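Dihydroneopterin aldolase (Burkholderia thailandensis, PDB 3V9O) belongs to the dihydroneopterin aldolase family, small alpha/beta proteins of the T-fold type, and here forms a four-chain assembly that carries bound guanine. Local coordinates at residues A[17-22]-A[111-116]; A[24-29]-A[52-57]; A[48-53]-A[117-122]. One frame throughout, in Å; residues are numbered along the deposited sequence. Where two conformers were deposited one is given.

Contact 1. Residues A[17-22]-A[111-116]. With EDO (1,2-ethanediol), chain B.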
loop_
_atom_site.group_PDB
_atom_site.type_symbol
_atom_site.label_atom_id
_atom_site.label_comp_id
_atom_site.label_asym_id
_atom_site.label_seq_id
_atom_site.Cartn_x
_atom_site.Cartn_y
_atom_site.Cartn_z
ATOM N N PRO A 17 -11.365 -4.041 13.036
ATOM C CA PRO A 17 -11.961 -3.935 14.379
ATOM C C PRO A 17 -11.212 -4.701 15.479
ATOM O O PRO A 17 -11.218 -4.275 16.632
ATOM C CB PRO A 17 -13.369 -4.517 14.187
ATOM C CG PRO A 17 -13.280 -5.345 12.951
ATOM C CD PRO A 17 -12.302 -4.635 12.067
ATOM N N ARG A 18 -10.574 -5.812 15.124
ATOM C CA ARG A 18 -9.847 -6.631 16.091
ATOM C C ARG A 18 -8.458 -6.054 16.371
ATOM O O ARG A 18 -7.743 -6.499 17.266
ATOM C CB ARG A 18 -9.731 -8.060 15.562
ATOM C CG ARG A 18 -9.127 -9.056 16.532
ATOM C CD ARG A 18 -9.889 -9.116 17.843
ATOM N NE ARG A 18 -9.429 -10.228 18.673
ATOM C CZ ARG A 18 -9.456 -10.224 20.000
ATOM N NH1 ARG A 18 -9.919 -9.161 20.649
ATOM N NH2 ARG A 18 -9.025 -11.282 20.683
ATOM N N LEU A 19 -8.091 -5.044 15.595
ATOM C CA LEU A 19 -6.748 -4.473 15.630
ATOM C C LEU A 19 -6.803 -2.981 15.977
ATOM O O LEU A 19 -5.772 -2.316 16.068
ATOM C CB LEU A 19 -6.069 -4.653 14.259
ATOM C CG LEU A 19 -5.842 -6.080 13.727
ATOM C CD1 LEU A 19 -5.086 -6.046 12.419
ATOM C CD2 LEU A 19 -5.053 -6.881 14.757
ATOM N N ALA A 20 -8.007 -2.457 16.171
ATOM C CA ALA A 20 -8.159 -1.029 16.453
ATOM C C ALA A 20 -7.530 -0.588 17.790
ATOM O O ALA A 20 -7.256 0.593 17.994
ATOM C CB ALA A 20 -9.631 -0.628 16.399
ATOM N N ASP A 21 -7.329 -1.536 18.703
ATOM C CA ASP A 21 -6.766 -1.204 19.988
ATOM C C ASP A 21 -5.286 -1.609 20.025
ATOM O O ASP A 21 -4.721 -1.717 21.112
ATOM C CB ASP A 21 -7.552 -1.883 21.128
ATOM C CG ASP A 21 -7.622 -3.405 20.974
ATOM O OD1 ASP A 21 -7.283 -3.949 19.896
ATOM O OD2 ASP A 21 -8.092 -4.060 21.950
ATOM N N CYS A 22 -4.683 -1.809 18.854
ATOM C CA CYS A 22 -3.305 -2.273 18.728
ATOM C C CYS A 22 -2.394 -1.193 18.096
ATOM O O CYS A 22 -2.862 -0.293 17.393
ATOM C CB CYS A 22 -3.197 -3.499 17.811
ATOM S SG CYS A 22 -3.838 -4.971 18.656
ATOM N N VAL A 111 0.999 -10.641 21.646
ATOM C CA VAL A 111 0.800 -10.527 20.208
ATOM C C VAL A 111 -0.653 -10.906 19.887
ATOM O O VAL A 111 -1.110 -12.040 20.189
ATOM C CB VAL A 111 1.810 -11.398 19.476
ATOM C CG1 VAL A 111 1.514 -11.445 17.975
ATOM C CG2 VAL A 111 3.265 -10.839 19.713
ATOM N N ARG A 112 -1.389 -9.992 19.262
ATOM C CA ARG A 112 -2.765 -10.184 18.815
ATOM C C ARG A 112 -2.809 -10.762 17.412
ATOM O O ARG A 112 -3.688 -11.539 17.071
ATOM C CB ARG A 112 -3.450 -8.838 18.818
ATOM C CG ARG A 112 -4.798 -8.713 18.100
ATOM C CD ARG A 112 -5.904 -9.272 18.964
ATOM N NE ARG A 112 -5.914 -8.800 20.363
ATOM C CZ ARG A 112 -6.419 -7.627 20.775
ATOM N NH1 ARG A 112 -6.970 -6.779 19.903
ATOM N NH2 ARG A 112 -6.387 -7.315 22.077
ATOM N N ALA A 113 -1.870 -10.343 16.533
ATOM C CA ALA A 113 -1.891 -10.768 15.129
ATOM C C ALA A 113 -0.523 -10.619 14.509
ATOM O O ALA A 113 0.290 -9.811 15.040
ATOM C CB ALA A 113 -2.887 -9.952 14.307
ATOM N N VAL A 114 -0.287 -11.330 13.425
ATOM C CA VAL A 114 0.962 -11.147 12.699
ATOM C C VAL A 114 0.726 -11.275 11.202
ATOM O O VAL A 114 -0.128 -12.063 10.744
ATOM C CB VAL A 114 2.034 -12.094 13.260
ATOM C CG1 VAL A 114 1.642 -13.524 13.045
ATOM C CG2 VAL A 114 3.418 -11.782 12.616
ATOM N N ARG A 115 1.451 -10.465 10.426
ATOM C CA ARG A 115 1.470 -10.591 8.969
ATOM C C ARG A 115 2.935 -10.956 8.665
ATOM O O ARG A 115 3.851 -10.228 9.136
ATOM C CB ARG A 115 1.080 -9.304 8.257
ATOM C CG ARG A 115 1.022 -9.517 6.691
ATOM C CD ARG A 115 0.705 -8.214 5.946
ATOM N NE ARG A 115 1.852 -7.279 6.051
ATOM C CZ ARG A 115 2.966 -7.263 5.271
ATOM N NH1 ARG A 115 3.180 -8.134 4.274
ATOM N NH2 ARG A 115 3.908 -6.343 5.513
ATOM N N VAL A 116 3.194 -11.987 7.880
ATOM C CA VAL A 116 4.543 -12.355 7.438
ATOM C C VAL A 116 4.499 -12.623 5.951
ATOM O O VAL A 116 3.594 -13.281 5.448
ATOM C CB VAL A 116 5.032 -13.634 8.080
ATOM C CG1 VAL A 116 6.492 -13.934 7.614
ATOM C CG2 VAL A 116 4.954 -13.533 9.601
HETATM C C1 EDO B . -3.533 -9.895 23.967
HETATM O O1 EDO B . -4.808 -9.226 23.994
HETATM C C2 EDO B . -3.262 -10.370 22.545
HETATM O O2 EDO B . -4.411 -10.980 21.906
#

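Contact 2. Residues A[24-29]-A[52-57]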
loop_
_atom_site.group_PDB
_atom_site.type_symbol
_atom_site.label_atom_id
_atom_site.label_comp_id
_atom_site.label_asym_id
_atom_site.label_seq_id
_atom_site.Cartn_x
_atom_site.Cartn_y
_atom_site.Cartn_z
ATOM N N ARG A 24 1.157 -1.260 15.607
ATOM C CA ARG A 24 1.839 -2.155 14.653
ATOM C C ARG A 24 3.326 -1.974 14.776
ATOM O O ARG A 24 3.840 -0.856 14.663
ATOM C CB ARG A 24 1.412 -1.815 13.235
ATOM C CG ARG A 24 2.165 -2.611 12.141
ATOM C CD ARG A 24 1.491 -2.416 10.762
ATOM N NE ARG A 24 1.744 -1.084 10.208
ATOM C CZ ARG A 24 2.704 -0.803 9.308
ATOM N NH1 ARG A 24 3.507 -1.758 8.856
ATOM N NH2 ARG A 24 2.853 0.450 8.848
ATOM N N LEU A 25 4.065 -3.038 15.041
ATOM C CA LEU A 25 5.522 -3.048 14.964
ATOM C C LEU A 25 5.852 -3.678 13.623
ATOM O O LEU A 25 5.156 -4.592 13.202
ATOM C CB LEU A 25 6.078 -3.941 16.074
ATOM C CG LEU A 25 5.542 -3.701 17.513
ATOM C CD1 LEU A 25 6.209 -4.700 18.445
ATOM C CD2 LEU A 25 5.807 -2.300 17.995
ATOM N N TYR A 26 6.866 -3.170 12.928
ATOM C CA TYR A 26 7.117 -3.695 11.582
ATOM C C TYR A 26 8.618 -3.780 11.321
ATOM O O TYR A 26 9.422 -2.950 11.713
ATOM C CB TYR A 26 6.362 -2.891 10.512
ATOM C CG TYR A 26 6.709 -1.431 10.389
ATOM C CD1 TYR A 26 7.742 -1.006 9.530
ATOM C CD2 TYR A 26 5.969 -0.460 11.076
ATOM C CE1 TYR A 26 8.009 0.334 9.351
ATOM C CE2 TYR A 26 6.230 0.882 10.910
ATOM C CZ TYR A 26 7.249 1.308 10.066
ATOM O OH TYR A 26 7.453 2.655 9.862
ATOM N N LEU A 27 8.929 -4.836 10.550
ATOM C CA LEU A 27 10.292 -5.073 10.057
ATOM C C LEU A 27 10.198 -5.087 8.543
ATOM O O LEU A 27 9.458 -5.901 7.923
ATOM C CB LEU A 27 10.736 -6.465 10.562
ATOM C CG LEU A 27 12.231 -6.696 10.340
ATOM C CD1 LEU A 27 13.107 -5.772 11.171
ATOM C CD2 LEU A 27 12.524 -8.204 10.671
ATOM N N ARG A 28 10.873 -4.134 7.888
ATOM C CA ARG A 28 10.796 -3.994 6.441
ATOM C C ARG A 28 12.031 -4.545 5.760
ATOM O O ARG A 28 13.161 -4.136 6.082
ATOM C CB ARG A 28 10.603 -2.518 6.003
ATOM C CG ARG A 28 10.376 -2.399 4.517
ATOM C CD ARG A 28 9.744 -1.100 4.009
ATOM N NE ARG A 28 10.660 0.015 4.185
ATOM C CZ ARG A 28 10.521 0.990 5.106
ATOM N NH1 ARG A 28 9.481 1.050 5.896
ATOM N NH2 ARG A 28 11.446 1.917 5.147
ATOM N N ASN A 29 11.776 -5.442 4.804
ATOM C CA ASN A 29 12.835 -6.018 3.912
ATOM C C ASN A 29 14.035 -6.537 4.699
ATOM O O ASN A 29 15.174 -6.031 4.513
ATOM C CB ASN A 29 13.244 -5.063 2.819
ATOM C CG ASN A 29 12.083 -4.728 1.904
ATOM O OD1 ASN A 29 11.198 -5.598 1.663
ATOM N ND2 ASN A 29 12.076 -3.516 1.352
ATOM N N ASN A 52 9.216 -9.704 5.301
ATOM C CA ASN A 52 8.584 -8.548 5.926
ATOM C C ASN A 52 7.659 -9.045 6.992
ATOM O O ASN A 52 6.980 -10.064 6.833
ATOM C CB ASN A 52 7.773 -7.734 4.874
ATOM C CG ASN A 52 8.684 -6.939 4.009
ATOM O OD1 ASN A 52 9.017 -5.824 4.363
ATOM N ND2 ASN A 52 9.180 -7.520 2.902
ATOM N N VAL A 53 7.629 -8.333 8.134
ATOM C CA VAL A 53 6.821 -8.786 9.297
ATOM C C VAL A 53 6.098 -7.573 9.878
ATOM O O VAL A 53 6.666 -6.474 10.020
ATOM C CB VAL A 53 7.718 -9.341 10.414
ATOM C CG1 VAL A 53 6.881 -9.831 11.640
ATOM C CG2 VAL A 53 8.591 -10.524 9.864
ATOM N N ASP A 54 4.826 -7.800 10.226
ATOM C CA ASP A 54 4.005 -6.810 10.967
ATOM C C ASP A 54 3.500 -7.559 12.201
ATOM O O ASP A 54 2.930 -8.651 12.129
ATOM C CB ASP A 54 2.808 -6.297 10.192
ATOM C CG ASP A 54 3.160 -5.496 8.987
ATOM O OD1 ASP A 54 3.879 -4.510 9.070
ATOM O OD2 ASP A 54 2.628 -5.829 7.916
ATOM N N LEU A 55 3.766 -7.012 13.392
ATOM C CA LEU A 55 3.276 -7.589 14.622
ATOM C C LEU A 55 2.266 -6.621 15.231
ATOM O O LEU A 55 2.584 -5.425 15.413
ATOM C CB LEU A 55 4.522 -7.806 15.517
ATOM C CG LEU A 55 4.525 -8.808 16.607
ATOM C CD1 LEU A 55 4.288 -10.192 15.958
ATOM C CD2 LEU A 55 5.927 -8.772 17.230
ATOM N N PHE A 56 1.061 -7.071 15.560
ATOM C CA PHE A 56 0.006 -6.220 16.183
ATOM C C PHE A 56 -0.045 -6.526 17.646
ATOM O O PHE A 56 -0.323 -7.688 18.010
ATOM C CB PHE A 56 -1.335 -6.378 15.471
ATOM C CG PHE A 56 -1.214 -5.980 14.002
ATOM C CD1 PHE A 56 -0.782 -6.888 13.021
ATOM C CD2 PHE A 56 -1.525 -4.664 13.676
ATOM C CE1 PHE A 56 -0.617 -6.452 11.671
ATOM C CE2 PHE A 56 -1.404 -4.253 12.355
ATOM C CZ PHE A 56 -0.974 -5.142 11.381
ATOM N N VAL A 57 0.265 -5.528 18.468
ATOM C CA VAL A 57 0.307 -5.694 19.921
ATOM C C VAL A 57 -0.648 -4.673 20.583
ATOM O O VAL A 57 -0.683 -3.495 20.142
ATOM C CB VAL A 57 1.782 -5.577 20.432
ATOM C CG1 VAL A 57 2.644 -6.616 19.745
ATOM C CG2 VAL A 57 2.379 -4.200 20.132
#

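Contact 3. Residues A[48-53]-A[117-122]. With EDO (1,2-ethanediol), chain E.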
loop_
_atom_site.group_PDB
_atom_site.type_symbol
_atom_site.label_atom_id
_atom_site.label_comp_id
_atom_site.label_asym_id
_atom_site.label_seq_id
_atom_site.Cartn_x
_atom_site.Cartn_y
_atom_site.Cartn_z
ATOM N N ARG A 48 18.894 -15.560 -1.992
ATOM C CA ARG A 48 18.442 -14.426 -1.180
ATOM C C ARG A 48 16.943 -14.499 -0.993
ATOM O O ARG A 48 16.203 -14.694 -1.960
ATOM C CB ARG A 48 18.802 -13.106 -1.889
ATOM C CG ARG A 48 18.759 -11.872 -0.965
ATOM C CD ARG A 48 19.596 -10.733 -1.602
ATOM N NE ARG A 48 18.890 -10.132 -2.743
ATOM C CZ ARG A 48 18.031 -9.122 -2.659
ATOM N NH1 ARG A 48 17.450 -8.655 -3.764
ATOM N NH2 ARG A 48 17.732 -8.598 -1.477
ATOM N N VAL A 49 16.491 -14.356 0.249
ATOM C CA VAL A 49 15.056 -14.341 0.588
ATOM C C VAL A 49 14.808 -13.057 1.326
ATOM O O VAL A 49 15.591 -12.678 2.234
ATOM C CB VAL A 49 14.678 -15.577 1.448
ATOM C CG1 VAL A 49 13.170 -15.521 1.840
ATOM C CG2 VAL A 49 14.982 -16.878 0.698
ATOM N N VAL A 50 13.729 -12.324 0.976
ATOM C CA VAL A 50 13.415 -11.035 1.637
ATOM C C VAL A 50 12.116 -11.229 2.427
ATOM O O VAL A 50 11.090 -11.746 1.882
ATOM C CB VAL A 50 13.285 -9.927 0.601
ATOM C CG1 VAL A 50 12.838 -8.621 1.263
ATOM C CG2 VAL A 50 14.641 -9.721 -0.149
ATOM N N ILE A 51 12.160 -10.837 3.694
ATOM C CA ILE A 51 11.079 -11.141 4.662
ATOM C C ILE A 51 10.531 -9.840 5.220
ATOM O O ILE A 51 11.295 -8.933 5.563
ATOM C CB ILE A 51 11.641 -12.015 5.778
ATOM C CG1 ILE A 51 12.104 -13.318 5.133
ATOM C CG2 ILE A 51 10.519 -12.309 6.831
ATOM C CD1 ILE A 51 12.962 -14.162 5.949
ATOM N N ASN A 52 9.216 -9.704 5.301
ATOM C CA ASN A 52 8.584 -8.548 5.926
ATOM C C ASN A 52 7.659 -9.045 6.992
ATOM O O ASN A 52 6.980 -10.064 6.833
ATOM C CB ASN A 52 7.773 -7.734 4.874
ATOM C CG ASN A 52 8.684 -6.939 4.009
ATOM O OD1 ASN A 52 9.017 -5.824 4.363
ATOM N ND2 ASN A 52 9.180 -7.520 2.902
ATOM N N VAL A 53 7.629 -8.333 8.134
ATOM C CA VAL A 53 6.821 -8.786 9.297
ATOM C C VAL A 53 6.098 -7.573 9.878
ATOM O O VAL A 53 6.666 -6.474 10.020
ATOM C CB VAL A 53 7.718 -9.341 10.414
ATOM C CG1 VAL A 53 6.881 -9.831 11.640
ATOM C CG2 VAL A 53 8.591 -10.524 9.864
ATOM N N SER A 117 5.444 -12.029 5.224
ATOM C CA SER A 117 5.673 -12.389 3.824
ATOM C C SER A 117 7.124 -12.819 3.665
ATOM O O SER A 117 8.054 -12.256 4.274
ATOM C CB SER A 117 5.303 -11.277 2.819
ATOM O OG SER A 117 6.157 -10.153 2.975
ATOM N N THR A 118 7.310 -13.796 2.801
ATOM C CA THR A 118 8.635 -14.151 2.267
ATOM C C THR A 118 8.597 -13.981 0.767
ATOM O O THR A 118 7.534 -14.109 0.154
ATOM C CB THR A 118 9.049 -15.625 2.617
ATOM O OG1 THR A 118 8.091 -16.511 2.019
ATOM C CG2 THR A 118 9.002 -15.857 4.173
ATOM N N GLU A 119 9.752 -13.656 0.164
ATOM C CA GLU A 119 9.789 -13.592 -1.306
ATOM C C GLU A 119 11.184 -13.883 -1.749
ATOM O O GLU A 119 12.180 -13.680 -1.059
ATOM C CB GLU A 119 9.264 -12.233 -1.795
ATOM C CG GLU A 119 10.212 -11.069 -1.444
ATOM C CD GLU A 119 9.609 -9.704 -1.616
ATOM O OE1 GLU A 119 8.423 -9.540 -1.302
ATOM O OE2 GLU A 119 10.367 -8.755 -1.934
ATOM N N LYS A 120 11.250 -14.356 -3.012
ATOM C CA LYS A 120 12.512 -14.616 -3.687
ATOM C C LYS A 120 12.689 -13.633 -4.811
ATOM O O LYS A 120 12.046 -13.752 -5.889
ATOM C CB LYS A 120 12.491 -16.029 -4.292
ATOM C CG LYS A 120 12.685 -17.088 -3.288
ATOM C CD LYS A 120 12.591 -18.483 -4.041
ATOM C CE LYS A 120 12.574 -19.597 -3.158
ATOM N NZ LYS A 120 12.763 -20.870 -4.038
ATOM N N PRO A 121 13.573 -12.653 -4.628
ATOM C CA PRO A 121 13.823 -11.690 -5.728
ATOM C C PRO A 121 14.388 -12.332 -6.967
ATOM O O PRO A 121 14.215 -11.722 -8.050
ATOM C CB PRO A 121 14.824 -10.686 -5.146
ATOM C CG PRO A 121 15.438 -11.448 -3.917
ATOM C CD PRO A 121 14.325 -12.293 -3.405
ATOM N N ASP A 122 15.066 -13.461 -6.837
ATOM C CA ASP A 122 15.773 -14.049 -8.012
ATOM C C ASP A 122 15.051 -15.249 -8.559
ATOM O O ASP A 122 15.687 -15.970 -9.398
ATOM C CB ASP A 122 17.223 -14.373 -7.676
ATOM C CG ASP A 122 17.944 -13.175 -7.144
ATOM O OD1 ASP A 122 17.751 -12.072 -7.695
ATOM O OD2 ASP A 122 18.641 -13.309 -6.129
HETATM C C1 EDO E . 13.804 -6.078 -1.510
HETATM O O1 EDO E . 14.650 -6.706 -2.492
HETATM C C2 EDO E . 14.651 -5.390 -0.428
HETATM O O2 EDO E . 15.908 -6.047 -0.167
HETATM O O HOH W 1 15.681 -15.216 -4.587
HETATM O O HOH W 2 18.902 -15.553 -4.856
HETATM O O HOH W 3 19.771 -10.995 -5.302
HETATM O O HOH W 4 8.697 -10.186 1.749
#

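Contact 1. Residues A[17-22]-A[111-116]
R112 sets out with CG opposite its own backbone N (chi1 167°) and then bends at both chi2 and chi3, which swings its guanidinium back over the 17-22 loop; R18, likewise starting with CG away from its N, folds at chi2 to meet it. The residues R112 and A113 form a classic beta bulge, both facing F56, where strand 113-120 of the antiparallel sheet begins, and the loop that leads into strand 22-34 closes over this bulge. The two guanidinium groups stack face to face, centres 4.1 Å apart and planes only 9° from parallel, with R18 NH1 over the centre of the R112 group. The like charges in this pair are probably eased by D21, whose OD1 accepts a hydrogen bond from R112 NH1 at 2.8 Å on its syn lone pair, as part of a salt bridge. The same NH1 also donates to the carbonyl O of R18, again at 2.8 Å and nearly in the guanidinium plane, and both bonds are bent at the hydrogen, to 143°. R18 in turn is held by D139 and more weakly by K138 through their carbonyls, although its side chain is poorly ordered. The opposite face of the R112 group lies against C22 SG. L19 and C22 are the ends of a type I turn, and L19 reaches inward, CD2 touching A113 CB at 3.8 Å, beside F56 and F135. A20 at the tip of this turn hydrogen-bonds through its carbonyl to R136 of the second subunit. Along the NE and NH2 edge of R112 lies a 1,2-ethanediol, probably from the crystallisation liquor: NE donates to its O2 and NH2 to its O1, each at 3.1 Å.

Contact 2. Residues A[24-29]-A[52-57]
R24 lays its aliphatic chain alongside F56, both side chains pointing the same way, with CD 3.7 Å from ring atom CZ and CB near CE2. The two residues form a non-hydrogen-bonded pair of the antiparallel ladder between strands 22-34 and 47-58, neighbours in the four-stranded sheet. Extended as far as CD, the R24 chain turns at chi3 (73°) and brings NH1 to D54 OD1, a salt bridge of 2.8 Å. D54 OD1 lies in the guanidinium plane, but NH1 comes from above the carboxylate plane, the two groups being turned 75° apart. The other carboxylate oxygen, OD2, is taken by R115 on the next strand, so this buried acid sits between two arginines, which would probably favour its charged form. Y26 shares this face, its CB 3.3 Å from D54 OD1; its ring leads away, and its hydroxyl reaches E119 of the second subunit. R24 NE pairs with E133 of that subunit, whose strand continues the sheet beyond residues 24-28. On the other face L25 and L27 stand opposite L55 and V53 in hydrogen-bonded pairs, joined by four nearly straight backbone bonds. L25 also meets V57 CG2, and this apolar side is covered by M78 and L77 of helix 76-87 and L105 of helix 94-106; guanine lies about 4 Å from the L25 side chain. At the far end the N52 amide takes over from the regular ladder. Its OD1 accepts from the backbone N of N29 at 2.8 Å, the donor standing 53° out of the carbonyl plane, while ND2 donates a hydrogen bond to N29 OD1 at 3.0 Å, with that oxygen in the N52 amide plane.

Contact 3. Residues A[48-53]-A[117-122]
R48 rests one guanidinium face against CG of P121, 3.3 Å above the guanidinium plane and offset toward its rim, the proline ring standing nearly end-on. The bend at chi3 (74°) turns the group there, and its NH2 pairs with E31 of the same chain; a 1,2-ethanediol at the edge is bound only weakly. Three waters join R48 to D122: one bridges the carbonyl of R48 to D122 N, while two others, both donating to D122 OD2, accept from R48 N and NE. V49 places CG1 beside T118 CB, on the same face as I51, next to V32 and I36. V50 follows on the other face, in a hydrogen-bonded pair with E119: V50 N donates to E119 O at 2.9 Å in a nearly straight bond, whereas the return bond from E119 N is bent to 130°. The E119 chain runs alongside V50, CG 3.9 Å from V50 CB, and its carboxylate continues to Y26 and R28 of the third subunit. I51 stands opposite T118 with CG1 against CG2 at 4.1 Å, and T118 OG1 turns to Q94. N52 closes the register with S117, each backbone N bonded to the other's O at 3.0 Å. S117 OG lies 3.5 Å from N52 CB, and one water bridges OG to N52 ND2, the amide OD1 being held by N29. Here two neighbouring strands of an antiparallel sheet carry helices over the I51 and T118 side, while E119 on the other side meets another subunit, consistent with the T-fold architecture of this family.

The three contacts follow one four-stranded antiparallel sheet, of order 22-34, 47-58, 113-120, 127-137. Contact 2 joins the first two strands and contact 3 the middle two; they share N52 and V53, and their centres are about 14 Å apart. Contact 1 ties the loop before the first strand to the start of the third; its centre is about 10 Å from that of contact 2 and about 22 Å from that of contact 3, which lies on the opposite side of the chain's centre. Along the chain, contact 2 nests within the loop closed by contact 1, whereas the segments of contacts 1 and 3 alternate. Strand 47-58 thus links both ladders, and all three contacts reach neighbouring subunits.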